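Local coordinates for UDP-glucose 6-dehydrogenase (Pyrobaculum islandicum, PDB 3VTF), which probably catalyses the NAD-dependent, two-step oxidation of UDP-glucose to UDP-glucuronate, the single pathway step between these two nucleotide sugars, at residues M316-R327 / K436-A444; L341-V350 / P374-A382. All blocks are in the same frame, centred on the assembly; numbering follows the deposited sequence.

Contact 1 (M316-R327 / K436-A444); sequences MPRYAVQLLEER and KIYEGVAWA
Ala-320 and Val-441, just past the end of strand 437-440, bring the backbones closest, CA to CA 5.6 Å; the helical segment 316-327, the later part of helix 304-328, runs nearly antiparallel (160°) to that strand, the axes of these two pieces approaching to 9.6 Å. The strand ends the six-stranded parallel sheet of the Rossmann-like UDP-binding domain, whose strand order is 3-2-1-4-5-6. Val-441 is the main apolar anchor: its CG2 rests on Ala-320 CB at 3.8 Å, while its CG1 faces the Met-316 methyl. Met-316 is bent at both chi2 and chi3, and this turns CE onto Ala-442 CB, 3.7 Å away. Toward the other end, Arg-327 folds back over the strand. Ile-437 CG2 lies 3.5 Å above one face of its guanidinium, and Arg-327 NH1 forms a salt bridge to Glu-439 OE2, modelled at 2.5 Å, shorter than usual and of doubtful exact length. The guanidinium and carboxylate planes are 62° apart. Lys-250 holds the other carboxylate oxygen, OE1. Tyr-319, its CG anti to the backbone N (chi1 -177°), points its ring edge at the turn that follows the strand: CE2 lies 3.2 Å from Val-441 O, a buried carbonyl with no hydrogen-bond partner in the model.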
loop_
_atom_site.group_PDB
_atom_site.type_symbol
_atom_site.label_atom_id
_atom_site.label_comp_id
_atom_site.label_asym_id
_atom_site.label_seq_id
_atom_site.Cartn_x
_atom_site.Cartn_y
_atom_site.Cartn_z
ATOM N N MET A 316 -13.968 9.463 8.968
ATOM C CA MET A 316 -14.575 9.900 7.721
ATOM C C MET A 316 -16.106 10.149 7.797
ATOM O O MET A 316 -16.572 11.191 7.265
ATOM C CB MET A 316 -14.234 8.934 6.532
ATOM C CG MET A 316 -12.714 8.903 6.249
ATOM S SD MET A 316 -11.783 10.412 6.201
ATOM C CE MET A 316 -12.189 11.145 4.611
ATOM N N PRO A 317 -16.901 9.200 8.349
ATOM C CA PRO A 317 -18.355 9.460 8.386
ATOM C C PRO A 317 -18.746 10.675 9.283
ATOM O O PRO A 317 -19.690 11.413 8.960
ATOM C CB PRO A 317 -18.943 8.188 9.021
ATOM C CG PRO A 317 -17.874 7.144 8.803
ATOM C CD PRO A 317 -16.573 7.840 8.848
ATOM N N ARG A 318 -18.020 10.876 10.380
ATOM C CA ARG A 318 -18.219 12.066 11.225
ATOM C C ARG A 318 -17.879 13.298 10.394
ATOM O O ARG A 318 -18.581 14.325 10.460
ATOM C CB ARG A 318 -17.308 12.021 12.485
ATOM C CG ARG A 318 -17.773 11.034 13.568
ATOM C CD ARG A 318 -16.757 10.685 14.688
ATOM N NE ARG A 318 -15.745 11.722 14.961
ATOM C CZ ARG A 318 -14.398 11.526 15.029
ATOM N NH1 ARG A 318 -13.847 10.316 14.852
ATOM N NH2 ARG A 318 -13.565 12.549 15.297
ATOM N N TYR A 319 -16.790 13.249 9.621
ATOM C CA TYR A 319 -16.439 14.417 8.842
ATOM C C TYR A 319 -17.499 14.776 7.796
ATOM O O TYR A 319 -17.730 15.981 7.525
ATOM C CB TYR A 319 -15.050 14.221 8.199
ATOM C CG TYR A 319 -14.489 15.354 7.422
ATOM C CD1 TYR A 319 -14.227 16.604 8.060
ATOM C CD2 TYR A 319 -14.156 15.217 6.020
ATOM C CE1 TYR A 319 -13.670 17.658 7.346
ATOM C CE2 TYR A 319 -13.569 16.275 5.336
ATOM C CZ TYR A 319 -13.366 17.489 5.980
ATOM O OH TYR A 319 -12.825 18.518 5.241
ATOM N N ALA A 320 -18.091 13.743 7.177
ATOM C CA ALA A 320 -19.079 13.939 6.105
ATOM C C ALA A 320 -20.300 14.686 6.730
ATOM O O ALA A 320 -20.840 15.604 6.122
ATOM C CB ALA A 320 -19.546 12.552 5.514
ATOM N N VAL A 321 -20.725 14.242 7.917
ATOM C CA VAL A 321 -21.843 14.855 8.602
ATOM C C VAL A 321 -21.456 16.311 9.040
ATOM O O VAL A 321 -22.247 17.233 8.869
ATOM C CB VAL A 321 -22.271 13.964 9.806
ATOM C CG1 VAL A 321 -23.258 14.710 10.827
ATOM C CG2 VAL A 321 -22.835 12.654 9.262
ATOM N N GLN A 322 -20.210 16.534 9.491
ATOM C CA GLN A 322 -19.768 17.870 9.814
ATOM C C GLN A 322 -19.813 18.826 8.608
ATOM O O GLN A 322 -20.221 20.031 8.748
ATOM C CB GLN A 322 -18.355 17.877 10.407
ATOM C CG GLN A 322 -18.239 17.179 11.763
ATOM C CD GLN A 322 -16.784 17.047 12.209
ATOM O OE1 GLN A 322 -15.888 17.711 11.654
ATOM N NE2 GLN A 322 -16.540 16.188 13.212
ATOM N N LEU A 323 -19.423 18.324 7.430
ATOM C CA LEU A 323 -19.511 19.147 6.216
ATOM C C LEU A 323 -20.966 19.526 5.934
ATOM O O LEU A 323 -21.239 20.693 5.596
ATOM C CB LEU A 323 -18.951 18.385 4.989
ATOM C CG LEU A 323 -17.442 18.115 4.995
ATOM C CD1 LEU A 323 -17.060 17.139 3.910
ATOM C CD2 LEU A 323 -16.687 19.473 4.877
ATOM N N LEU A 324 -21.888 18.551 6.028
ATOM C CA LEU A 324 -23.287 18.837 5.691
ATOM C C LEU A 324 -23.837 19.939 6.677
ATOM O O LEU A 324 -24.507 20.928 6.276
ATOM C CB LEU A 324 -24.145 17.542 5.751
ATOM C CG LEU A 324 -25.572 17.865 5.197
ATOM C CD1 LEU A 324 -25.568 18.384 3.744
ATOM C CD2 LEU A 324 -26.472 16.680 5.392
ATOM N N GLU A 325 -23.579 19.711 7.961
ATOM C CA GLU A 325 -23.954 20.589 9.058
ATOM C C GLU A 325 -23.422 22.026 8.893
ATOM O O GLU A 325 -24.170 22.994 9.013
ATOM C CB GLU A 325 -23.422 19.998 10.355
ATOM C CG GLU A 325 -23.731 20.791 11.614
ATOM C CD GLU A 325 -23.201 20.038 12.820
ATOM O OE1 GLU A 325 -23.965 19.361 13.537
ATOM O OE2 GLU A 325 -21.970 20.032 12.979
ATOM N N GLU A 326 -22.171 22.168 8.521
ATOM C CA GLU A 326 -21.593 23.465 8.181
ATOM C C GLU A 326 -22.261 24.138 6.966
ATOM O O GLU A 326 -22.495 25.372 6.959
ATOM C CB GLU A 326 -20.107 23.323 7.869
ATOM C CG GLU A 326 -19.453 24.629 7.446
ATOM C CD GLU A 326 -18.016 24.693 7.921
ATOM O OE1 GLU A 326 -17.650 23.884 8.814
ATOM O OE2 GLU A 326 -17.235 25.528 7.408
ATOM N N ARG A 327 -22.499 23.363 5.903
ATOM C CA ARG A 327 -23.129 23.947 4.749
ATOM C C ARG A 327 -24.604 24.318 4.983
ATOM O O ARG A 327 -25.107 25.267 4.387
ATOM C CB ARG A 327 -22.923 23.148 3.438
ATOM C CG ARG A 327 -21.484 22.815 3.118
ATOM C CD ARG A 327 -20.549 24.022 3.245
ATOM N NE ARG A 327 -20.809 24.969 2.199
ATOM C CZ ARG A 327 -19.918 25.397 1.311
ATOM N NH1 ARG A 327 -18.643 25.007 1.361
ATOM N NH2 ARG A 327 -20.312 26.272 0.403
ATOM N N LYS A 436 -25.937 22.469 -6.219
ATOM C CA LYS A 436 -25.677 23.892 -5.809
ATOM C C LYS A 436 -24.411 24.005 -4.954
ATOM O O LYS A 436 -23.589 24.902 -5.105
ATOM C CB LYS A 436 -26.851 24.414 -4.978
ATOM C CG LYS A 436 -26.621 25.887 -4.510
ATOM C CD LYS A 436 -27.844 26.474 -3.766
ATOM C CE LYS A 436 -28.079 25.916 -2.380
ATOM N NZ LYS A 436 -29.153 24.877 -2.284
ATOM N N ILE A 437 -24.293 23.098 -3.980
ATOM C CA ILE A 437 -23.047 23.029 -3.160
ATOM C C ILE A 437 -22.554 21.529 -3.269
ATOM O O ILE A 437 -23.333 20.623 -3.026
ATOM C CB ILE A 437 -23.319 23.484 -1.730
ATOM C CG1 ILE A 437 -23.602 25.030 -1.661
ATOM C CG2 ILE A 437 -22.103 23.225 -0.853
ATOM C CD1 ILE A 437 -24.204 25.488 -0.315
ATOM N N TYR A 438 -21.335 21.312 -3.762
ATOM C CA TYR A 438 -20.746 19.999 -3.845
ATOM C C TYR A 438 -19.583 19.963 -2.830
ATOM O O TYR A 438 -18.605 20.727 -2.994
ATOM C CB TYR A 438 -20.249 19.775 -5.257
ATOM C CG TYR A 438 -19.583 18.411 -5.413
ATOM C CD1 TYR A 438 -20.356 17.231 -5.504
ATOM C CD2 TYR A 438 -18.184 18.312 -5.390
ATOM C CE1 TYR A 438 -19.748 15.994 -5.610
ATOM C CE2 TYR A 438 -17.565 17.055 -5.444
ATOM C CZ TYR A 438 -18.386 15.908 -5.615
ATOM O OH TYR A 438 -17.756 14.665 -5.686
ATOM N N GLU A 439 -19.666 19.086 -1.811
ATOM C CA GLU A 439 -18.530 18.866 -0.948
ATOM C C GLU A 439 -18.055 17.389 -1.107
ATOM O O GLU A 439 -18.723 16.521 -0.660
ATOM C CB GLU A 439 -18.975 19.079 0.464
ATOM C CG GLU A 439 -19.231 20.525 0.852
ATOM C CD GLU A 439 -17.967 21.326 1.078
ATOM O OE1 GLU A 439 -16.831 20.755 1.015
ATOM O OE2 GLU A 439 -18.110 22.564 1.258
ATOM N N GLY A 440 -16.880 17.161 -1.649
ATOM C CA GLY A 440 -16.285 15.805 -1.612
ATOM C C GLY A 440 -15.839 15.505 -0.182
ATOM O O GLY A 440 -15.324 16.383 0.540
ATOM N N VAL A 441 -16.042 14.277 0.258
ATOM C CA VAL A 441 -15.698 13.948 1.645
ATOM C C VAL A 441 -14.166 13.963 1.789
ATOM O O VAL A 441 -13.676 14.268 2.874
ATOM C CB VAL A 441 -16.252 12.561 2.103
ATOM C CG1 VAL A 441 -15.872 12.308 3.543
ATOM C CG2 VAL A 441 -17.779 12.647 2.121
ATOM N N ALA A 442 -13.433 13.648 0.702
ATOM C CA ALA A 442 -11.977 13.543 0.765
ATOM C C ALA A 442 -11.365 13.995 -0.526
ATOM O O ALA A 442 -10.331 13.458 -1.052
ATOM C CB ALA A 442 -11.652 12.055 1.059
ATOM N N TRP A 443 -11.983 15.009 -1.138
ATOM C CA TRP A 443 -11.371 15.627 -2.310
ATOM C C TRP A 443 -12.106 16.963 -2.456
ATOM O O TRP A 443 -13.179 17.185 -1.852
ATOM C CB TRP A 443 -11.579 14.802 -3.613
ATOM C CG TRP A 443 -13.024 14.353 -3.806
ATOM C CD1 TRP A 443 -14.038 14.994 -4.519
ATOM C CD2 TRP A 443 -13.682 13.186 -3.208
ATOM N NE1 TRP A 443 -15.225 14.277 -4.444
ATOM C CE2 TRP A 443 -15.083 13.218 -3.650
ATOM C CE3 TRP A 443 -13.232 12.112 -2.438
ATOM C CZ2 TRP A 443 -15.996 12.238 -3.297
ATOM C CZ3 TRP A 443 -14.166 11.152 -2.024
ATOM C CH2 TRP A 443 -15.517 11.182 -2.484
ATOM N N ALA A 444 -11.549 17.821 -3.289
ATOM C CA ALA A 444 -12.297 19.038 -3.719
ATOM C C ALA A 444 -13.033 18.706 -4.994
ATOM O O ALA A 444 -12.604 17.823 -5.789
ATOM C CB ALA A 444 -11.308 20.150 -3.952
ATOM O OXT ALA A 444 -14.098 19.296 -5.273
#

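Contact 2 (L341-V350 / P374-A382); sequences LAFKPNTDDV and PMAMEKARA. With UPG (uridine-5'-diphosphate-glucose), chain B.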
loop_
_atom_site.group_PDB
_atom_site.type_symbol
_atom_site.label_atom_id
_atom_site.label_comp_id
_atom_site.label_asym_id
_atom_site.label_seq_id
_atom_site.Cartn_x
_atom_site.Cartn_y
_atom_site.Cartn_z
ATOM N N LEU A 341 -27.193 2.441 1.409
ATOM C CA LEU A 341 -27.154 1.880 2.720
ATOM C C LEU A 341 -26.355 0.575 2.676
ATOM O O LEU A 341 -25.825 0.172 3.697
ATOM C CB LEU A 341 -28.575 1.571 3.191
ATOM C CG LEU A 341 -29.450 2.800 3.383
ATOM C CD1 LEU A 341 -30.910 2.425 3.619
ATOM C CD2 LEU A 341 -28.951 3.708 4.512
ATOM N N ALA A 342 -26.379 -0.156 1.549
ATOM C CA ALA A 342 -25.519 -1.347 1.409
ATOM C C ALA A 342 -24.059 -0.930 1.630
ATOM O O ALA A 342 -23.684 0.187 1.286
ATOM C CB ALA A 342 -25.650 -1.964 0.027
ATOM N N PHE A 343 -23.211 -1.817 2.135
ATOM C CA PHE A 343 -21.837 -1.424 2.501
ATOM C C PHE A 343 -20.953 -1.222 1.275
ATOM O O PHE A 343 -19.914 -0.555 1.338
ATOM C CB PHE A 343 -21.205 -2.472 3.453
ATOM C CG PHE A 343 -20.529 -3.643 2.780
ATOM C CD1 PHE A 343 -19.186 -3.633 2.552
ATOM C CD2 PHE A 343 -21.232 -4.784 2.508
ATOM C CE1 PHE A 343 -18.521 -4.731 2.030
ATOM C CE2 PHE A 343 -20.603 -5.893 1.967
ATOM C CZ PHE A 343 -19.248 -5.882 1.728
ATOM N N LYS A 344 -21.397 -1.775 0.157
ATOM C CA LYS A 344 -20.861 -1.427 -1.149
ATOM C C LYS A 344 -21.922 -1.750 -2.211
ATOM O O LYS A 344 -22.976 -2.341 -1.863
ATOM C CB LYS A 344 -19.623 -2.214 -1.456
ATOM C CG LYS A 344 -19.866 -3.729 -1.410
ATOM C CD LYS A 344 -18.582 -4.343 -1.859
ATOM C CE LYS A 344 -18.863 -5.742 -2.333
ATOM N NZ LYS A 344 -17.534 -6.345 -2.608
ATOM N N PRO A 345 -21.684 -1.340 -3.500
ATOM C CA PRO A 345 -22.697 -1.583 -4.523
ATOM C C PRO A 345 -22.919 -3.078 -4.814
ATOM O O PRO A 345 -22.014 -3.910 -4.670
ATOM C CB PRO A 345 -22.092 -0.920 -5.794
ATOM C CG PRO A 345 -21.178 0.165 -5.255
ATOM C CD PRO A 345 -20.543 -0.550 -4.068
ATOM N N ASN A 346 -24.146 -3.393 -5.234
ATOM C CA ASN A 346 -24.446 -4.749 -5.649
ATOM C C ASN A 346 -24.408 -5.835 -4.518
ATOM O O ASN A 346 -23.862 -6.962 -4.673
ATOM C CB ASN A 346 -23.580 -5.125 -6.838
ATOM C CG ASN A 346 -24.305 -6.098 -7.736
ATOM O OD1 ASN A 346 -25.567 -6.075 -7.806
ATOM N ND2 ASN A 346 -23.557 -7.005 -8.375
ATOM N N THR A 347 -24.939 -5.441 -3.361
ATOM C CA THR A 347 -25.209 -6.403 -2.292
ATOM C C THR A 347 -26.358 -5.785 -1.574
ATOM O O THR A 347 -26.717 -4.589 -1.778
ATOM C CB THR A 347 -24.074 -6.534 -1.260
ATOM O OG1 THR A 347 -23.779 -5.220 -0.766
ATOM C CG2 THR A 347 -22.768 -7.113 -1.840
ATOM N N ASP A 348 -26.939 -6.582 -0.681
ATOM C CA ASP A 348 -27.996 -6.074 0.156
ATOM C C ASP A 348 -27.526 -6.061 1.624
ATOM O O ASP A 348 -28.242 -5.617 2.529
ATOM C CB ASP A 348 -29.344 -6.797 -0.061
ATOM C CG ASP A 348 -29.308 -8.264 0.343
ATOM O OD1 ASP A 348 -28.225 -8.854 0.246
ATOM O OD2 ASP A 348 -30.379 -8.817 0.745
ATOM N N ASP A 349 -26.293 -6.460 1.803
ATOM C CA ASP A 349 -25.594 -6.453 3.102
ATOM C C ASP A 349 -25.361 -5.027 3.642
ATOM O O ASP A 349 -24.700 -4.198 2.966
ATOM C CB ASP A 349 -24.231 -7.178 2.874
ATOM C CG ASP A 349 -23.497 -7.486 4.154
ATOM O OD1 ASP A 349 -23.853 -6.963 5.220
ATOM O OD2 ASP A 349 -22.532 -8.276 4.092
ATOM N N VAL A 350 -25.875 -4.726 4.837
ATOM C CA VAL A 350 -25.609 -3.459 5.537
ATOM C C VAL A 350 -24.621 -3.544 6.715
ATOM O O VAL A 350 -24.460 -2.612 7.457
ATOM C CB VAL A 350 -26.942 -2.857 5.996
ATOM C CG1 VAL A 350 -27.771 -2.517 4.729
ATOM C CG2 VAL A 350 -27.644 -3.862 6.893
ATOM N N PRO A 374 -30.950 0.739 -3.642
ATOM C CA PRO A 374 -31.715 -0.117 -4.559
ATOM C C PRO A 374 -31.995 -1.532 -4.030
ATOM O O PRO A 374 -32.923 -2.174 -4.542
ATOM C CB PRO A 374 -30.787 -0.232 -5.788
ATOM C CG PRO A 374 -29.939 1.068 -5.720
ATOM C CD PRO A 374 -29.648 1.124 -4.210
ATOM N N MET A 375 -31.180 -2.070 -3.102
ATOM C CA MET A 375 -31.432 -3.422 -2.587
ATOM C C MET A 375 -31.543 -3.542 -1.071
ATOM O O MET A 375 -32.236 -4.404 -0.572
ATOM C CB MET A 375 -30.388 -4.391 -3.067
ATOM C CG MET A 375 -30.367 -4.556 -4.566
ATOM S SD MET A 375 -29.070 -5.734 -4.936
ATOM C CE MET A 375 -29.926 -7.258 -4.424
ATOM N N ALA A 376 -30.869 -2.698 -0.305
ATOM C CA ALA A 376 -30.623 -3.067 1.104
ATOM C C ALA A 376 -31.641 -2.499 2.071
ATOM O O ALA A 376 -31.399 -2.470 3.270
ATOM C CB ALA A 376 -29.172 -2.612 1.493
ATOM N N MET A 377 -32.792 -2.015 1.593
ATOM C CA MET A 377 -33.609 -1.195 2.512
ATOM C C MET A 377 -34.283 -2.076 3.539
ATOM O O MET A 377 -34.495 -1.661 4.666
ATOM C CB MET A 377 -34.629 -0.325 1.764
ATOM C CG MET A 377 -33.957 0.846 1.024
ATOM S SD MET A 377 -35.133 2.032 0.273
ATOM C CE MET A 377 -35.546 2.767 1.778
ATOM N N GLU A 378 -34.589 -3.299 3.163
ATOM C CA GLU A 378 -35.254 -4.226 4.114
ATOM C C GLU A 378 -34.254 -4.567 5.206
ATOM O O GLU A 378 -34.540 -4.437 6.414
ATOM C CB GLU A 378 -35.780 -5.509 3.422
ATOM C CG GLU A 378 -37.257 -5.414 2.976
ATOM C CD GLU A 378 -38.203 -4.493 3.832
ATOM O OE1 GLU A 378 -38.712 -4.907 4.910
ATOM O OE2 GLU A 378 -38.494 -3.335 3.401
ATOM N N LYS A 379 -33.039 -4.912 4.784
ATOM C CA LYS A 379 -31.989 -5.204 5.783
ATOM C C LYS A 379 -31.697 -3.986 6.653
ATOM O O LYS A 379 -31.533 -4.111 7.843
ATOM C CB LYS A 379 -30.745 -5.782 5.107
ATOM C CG LYS A 379 -30.999 -7.193 4.603
ATOM C CD LYS A 379 -29.709 -7.909 4.296
ATOM C CE LYS A 379 -29.804 -9.338 4.790
ATOM N NZ LYS A 379 -30.452 -10.070 3.701
ATOM N N ALA A 380 -31.668 -2.779 6.054
ATOM C CA ALA A 380 -31.374 -1.590 6.825
ATOM C C ALA A 380 -32.509 -1.322 7.838
ATOM O O ALA A 380 -32.243 -0.861 8.915
ATOM C CB ALA A 380 -31.226 -0.386 5.915
ATOM N N ARG A 381 -33.762 -1.519 7.426
ATOM C CA ARG A 381 -34.934 -1.369 8.337
ATOM C C ARG A 381 -34.781 -2.276 9.542
ATOM O O ARG A 381 -35.053 -1.827 10.671
ATOM C CB ARG A 381 -36.264 -1.692 7.645
ATOM C CG ARG A 381 -37.525 -1.518 8.522
ATOM C CD ARG A 381 -38.773 -2.182 7.884
ATOM N NE ARG A 381 -39.117 -1.606 6.575
ATOM C CZ ARG A 381 -39.655 -0.392 6.414
ATOM N NH1 ARG A 381 -39.907 0.342 7.487
ATOM N NH2 ARG A 381 -39.937 0.097 5.198
ATOM N N ALA A 382 -34.314 -3.518 9.306
ATOM C CA ALA A 382 -33.982 -4.432 10.427
ATOM C C ALA A 382 -33.125 -3.733 11.460
ATOM O O ALA A 382 -33.244 -4.023 12.624
ATOM C CB ALA A 382 -33.310 -5.717 9.958
HETATM N N1 UPG B . -13.871 0.509 -0.350
HETATM C C2 UPG B . -13.444 1.870 -0.321
HETATM N N3 UPG B . -12.559 2.288 -1.229
HETATM C C4 UPG B . -12.014 1.390 -2.133
HETATM C C5 UPG B . -12.393 0.004 -2.180
HETATM C C6 UPG B . -13.325 -0.406 -1.205
HETATM O O2 UPG B . -13.906 2.699 0.526
HETATM O O4 UPG B . -11.131 1.823 -2.947
HETATM C C1C UPG B . -14.833 0.135 0.713
HETATM C C2C UPG B . -16.055 -0.516 0.096
HETATM O O2C UPG B . -17.068 0.432 -0.231
HETATM C C3C UPG B . -16.525 -1.459 1.226
HETATM C C4C UPG B . -15.232 -1.878 1.926
HETATM O O4C UPG B . -14.228 -0.961 1.436
HETATM O O3C UPG B . -17.256 -0.686 2.216
HETATM C C5C UPG B . -14.784 -3.319 1.584
HETATM O O5C UPG B . -14.966 -3.507 0.176
HETATM P PA UPG B . -14.592 -4.999 -0.516
HETATM O O1A UPG B . -13.067 -5.307 -0.358
HETATM O O2A UPG B . -15.325 -5.087 -1.878
HETATM O O3A UPG B . -15.574 -5.917 0.370
HETATM P PB UPG B . -15.395 -7.414 1.018
HETATM O O1B UPG B . -16.442 -8.300 0.391
HETATM O O2B UPG B . -15.596 -6.959 2.486
HETATM O O3B UPG B . -13.994 -8.067 0.627
HETATM C "C1'" UPG B . -12.866 -8.026 1.555
HETATM C "C2'" UPG B . -11.619 -8.295 0.742
HETATM C "C3'" UPG B . -11.637 -9.782 0.313
HETATM C "C4'" UPG B . -11.742 -10.638 1.597
HETATM C "C5'" UPG B . -13.144 -10.338 2.264
HETATM C "C6'" UPG B . -13.440 -11.058 3.598
HETATM O "O2'" UPG B . -11.895 -7.419 -0.420
HETATM O "O3'" UPG B . -10.426 -10.030 -0.373
HETATM O "O4'" UPG B . -11.758 -12.021 1.180
HETATM O "O5'" UPG B . -13.013 -8.938 2.642
HETATM O "O6'" UPG B . -12.201 -11.315 4.301
#
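Asp-348 and Lys-379 supply the polar link of this contact: Lys-379 NZ bonds to Asp-348 OD2 at 3.2 Å, arriving from above the carboxylate, 50° out of its plane. With chi1 at 65°, Asp-348 CG sits between its own N and carbonyl carbon, which turns the carboxylate toward the lysine. Replacing Asp-348 with an alanine removes the carboxylate and is likely to leave the Lys-379 ammonium without this partner, its chain freer to turn. Beside the salt bridge the packing is mostly apolar, though Asp-348 O lies against Ala-376 CB and the Lys-379 CD methylene, and Met-375 CB packs on Asp-348 CB. Ala-376 CB, at the N-cap residue of helix 377-384, lies 3.5 Å from Val-350 CG1; one turn on, Ala-380 CB meets Leu-341 CD1 at 3.6 Å. In the second shell, Asp-373 ties both segments together, OD1 accepting the N-H groups of Leu-341 and Ala-342, and OD2 those of Met-375 and Ala-376. Phe-343 N bonds to Asp-349 O at 2.9 Å, drawing the loop together. From it Phe-343 O takes the ribose hydroxyl O3C of UDP-glucose at 2.8 Å, and Lys-344 NZ reaches phosphate oxygen O2A at 2.6 Å. Such a loop, following the first strand of a Rossmann-like sheet, here forms part of the substrate site.

Following the chain from the N terminus, residues 316-327 come first, at the end of the long helix 304-328 that leads into the UDP-binding domain. Strand 335-339 then runs into 341-350, and after helix 354-364 and strand 368-372 the chain returns with 374-382, closing contact 2 across 23 residues. Contact 1 closes only at the C terminus, with 436-444, across 108 residues; the shorter closure of contact 2 therefore lies wholly within this span, and the two do not cross. Their centres are about 22 Å apart and their nearest atoms about 11 Å, without touching. Contact 1 fastens the last strand to the entering helix, whereas contact 2 fixes the substrate-binding loop to helix 377-384.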